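Local coordinates for OTU domain-containing protein wMelOTU (PDB 6W9O) that probably cleaves ubiquitin from modified proteins or chains, as an OTU-family cysteine protease and bacterial effector of Wolbachia, at residues G45-N50 with F192-D197. Residues are numbered along the deposited sequence; the frame is centred on the assembly and turned at random. Where two conformers were deposited one is given.
Sequences GQAIGN and FEPLLD
Gly45 donates its backbone N-H to the carbonyl of Pro194, with N to O 2.9 Å and the donor nearly in line with the C=O bond. The N-H...O angle is 166°. The bond continues the antiparallel pairing of strand 42-44 with strand 191-197, where Leu196 already bonds to the backbone of Tyr43. No return bond pairs with it: Pro194 N has no hydrogen and lies 4.8 Å from Gly45 O. That oxygen instead meets Glu193 CB and CG, each at 3.7 Å. In the conformer described, CG is anti to the carbonyl carbon and beside the backbone N (chi1 -72°); the side chain also packs on Val44.

The ring of Pro194 lies against the Gly45-Gln46 backbone. Its CB stands back, 5.0 Å from Gly45 CA; CG at the corner of the ring comes within 3.9 Å of the same Gly45 CA; CD, bonded back to the proline nitrogen, lies 3.8 Å from Gln46 O and also touches Ala47 CB. The ring packs on Ser57 and Gln60 of helix 53-66 too, so the buried proline is shared between loop and helix. The side chain of Gln60 hydrogen-bonds Gln46 O, giving that carbonyl a polar partner beside the apolar CD. Leu196 CD1, next to the proline ring, comes to 4.4 Å from Gly45 CA.

Further along, the methyl of Ala47 points at the strand and rests 3.6 Å from Phe192 O. Gln46 turns the other way, its amide nitrogen hydrogen-bonded to Gln209. Edge strand, loop and following helix are thus joined to strand 191-197, consistent with the papain-like OTU fold, in which the helix after such a loop typically starts at the nucleophilic cysteine and the catalytic histidine lies at the start of the adjoining strand.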
loop_
_atom_site.group_PDB
_atom_site.type_symbol
_atom_site.label_atom_id
_atom_site.label_comp_id
_atom_site.label_asym_id
_atom_site.label_seq_id
_atom_site.Cartn_x
_atom_site.Cartn_y
_atom_site.Cartn_z
ATOM N N GLY A 45 -6.033 11.931 2.835
ATOM C CA GLY A 45 -4.870 12.614 3.377
ATOM C C GLY A 45 -3.928 13.032 2.266
ATOM O O GLY A 45 -4.277 13.050 1.084
ATOM N N GLN A 46 -2.715 13.360 2.647
ATOM C CA GLN A 46 -1.688 13.788 1.714
ATOM C C GLN A 46 -0.539 12.812 1.791
ATOM O O GLN A 46 -0.213 12.324 2.856
ATOM C CB GLN A 46 -1.151 15.177 2.045
ATOM C CG GLN A 46 -2.050 16.288 1.580
ATOM C CD GLN A 46 -3.159 16.539 2.565
ATOM O OE1 GLN A 46 -2.922 16.636 3.774
ATOM N NE2 GLN A 46 -4.389 16.644 2.064
ATOM N N ALA A 47 0.087 12.544 0.651
ATOM C CA ALA A 47 1.266 11.707 0.578
ATOM C C ALA A 47 2.402 12.539 -0.016
ATOM O O ALA A 47 2.176 13.497 -0.784
ATOM C CB ALA A 47 0.995 10.488 -0.358
ATOM N N ILE A 48 3.633 12.143 0.311
ATOM C CA ILE A 48 4.808 12.760 -0.288
ATOM C C ILE A 48 4.791 12.556 -1.803
ATOM O O ILE A 48 4.268 11.555 -2.308
ATOM C CB ILE A 48 6.049 12.130 0.369
ATOM C CG1 ILE A 48 7.271 12.996 0.088
ATOM C CG2 ILE A 48 6.239 10.679 -0.093
ATOM C CD1 ILE A 48 8.294 12.928 1.207
ATOM N N GLY A 49 5.356 13.507 -2.526
ATOM C CA GLY A 49 5.306 13.457 -3.981
ATOM C C GLY A 49 6.649 13.317 -4.680
ATOM O O GLY A 49 6.843 13.837 -5.796
ATOM N N ASN A 50 7.586 12.614 -4.037
ATOM C CA ASN A 50 8.921 12.384 -4.584
ATOM C C ASN A 50 9.038 11.045 -5.309
ATOM O O ASN A 50 10.161 10.632 -5.654
ATOM C CB ASN A 50 9.955 12.416 -3.451
ATOM C CG ASN A 50 9.713 11.308 -2.427
ATOM O OD1 ASN A 50 8.675 10.618 -2.466
ATOM N ND2 ASN A 50 10.651 11.137 -1.487
ATOM N N PHE A 192 -1.098 7.677 -5.436
ATOM C CA PHE A 192 -1.846 7.230 -4.262
ATOM C C PHE A 192 -1.834 8.296 -3.183
ATOM O O PHE A 192 -0.892 9.077 -3.054
ATOM C CB PHE A 192 -1.181 5.972 -3.676
ATOM C CG PHE A 192 -1.215 4.810 -4.631
ATOM C CD1 PHE A 192 -2.364 4.053 -4.754
ATOM C CD2 PHE A 192 -0.103 4.522 -5.409
ATOM C CE1 PHE A 192 -2.431 3.024 -5.680
ATOM C CE2 PHE A 192 -0.140 3.488 -6.375
ATOM C CZ PHE A 192 -1.322 2.720 -6.505
ATOM N N GLU A 193 -2.892 8.278 -2.364
ATOM C CA GLU A 193 -2.983 9.048 -1.121
ATOM C C GLU A 193 -3.532 8.119 -0.067
ATOM O O GLU A 193 -4.228 7.147 -0.375
ATOM C CB GLU A 193 -3.972 10.207 -1.279
ATOM C CG GLU A 193 -3.496 11.385 -2.171
ATOM C CD GLU A 193 -4.661 11.990 -2.986
ATOM O OE1 GLU A 193 -5.338 11.230 -3.709
ATOM O OE2 GLU A 193 -4.920 13.194 -2.897
ATOM N N PRO A 194 -3.250 8.366 1.218
ATOM C CA PRO A 194 -3.821 7.539 2.282
ATOM C C PRO A 194 -5.290 7.931 2.470
ATOM O O PRO A 194 -5.687 9.090 2.352
ATOM C CB PRO A 194 -2.988 7.941 3.526
ATOM C CG PRO A 194 -2.652 9.373 3.282
ATOM C CD PRO A 194 -2.375 9.449 1.734
ATOM N N LEU A 195 -6.133 6.920 2.826
ATOM C CA LEU A 195 -7.509 7.203 3.249
ATOM C C LEU A 195 -7.536 7.022 4.763
ATOM O O LEU A 195 -7.328 5.911 5.240
ATOM C CB LEU A 195 -8.472 6.242 2.567
ATOM C CG LEU A 195 -9.929 6.543 2.908
ATOM C CD1 LEU A 195 -10.376 7.739 2.051
ATOM C CD2 LEU A 195 -10.838 5.339 2.633
ATOM N N LEU A 196 -7.732 8.127 5.493
ATOM C CA LEU A 196 -7.562 8.103 6.954
ATOM C C LEU A 196 -8.904 8.313 7.619
ATOM O O LEU A 196 -9.883 8.696 6.997
ATOM C CB LEU A 196 -6.550 9.178 7.361
ATOM C CG LEU A 196 -5.144 9.005 6.736
ATOM C CD1 LEU A 196 -4.219 10.202 6.943
ATOM C CD2 LEU A 196 -4.493 7.722 7.268
ATOM N N ASP A 197 -8.947 8.080 8.937
ATOM C CA ASP A 197 -10.197 8.087 9.709
ATOM C C ASP A 197 -10.133 9.232 10.697
ATOM O O ASP A 197 -9.226 9.271 11.549
ATOM C CB ASP A 197 -10.281 6.741 10.428
ATOM C CG ASP A 197 -11.549 6.537 11.202
ATOM O OD1 ASP A 197 -11.750 5.365 11.580
ATOM O OD2 ASP A 197 -12.327 7.480 11.444
#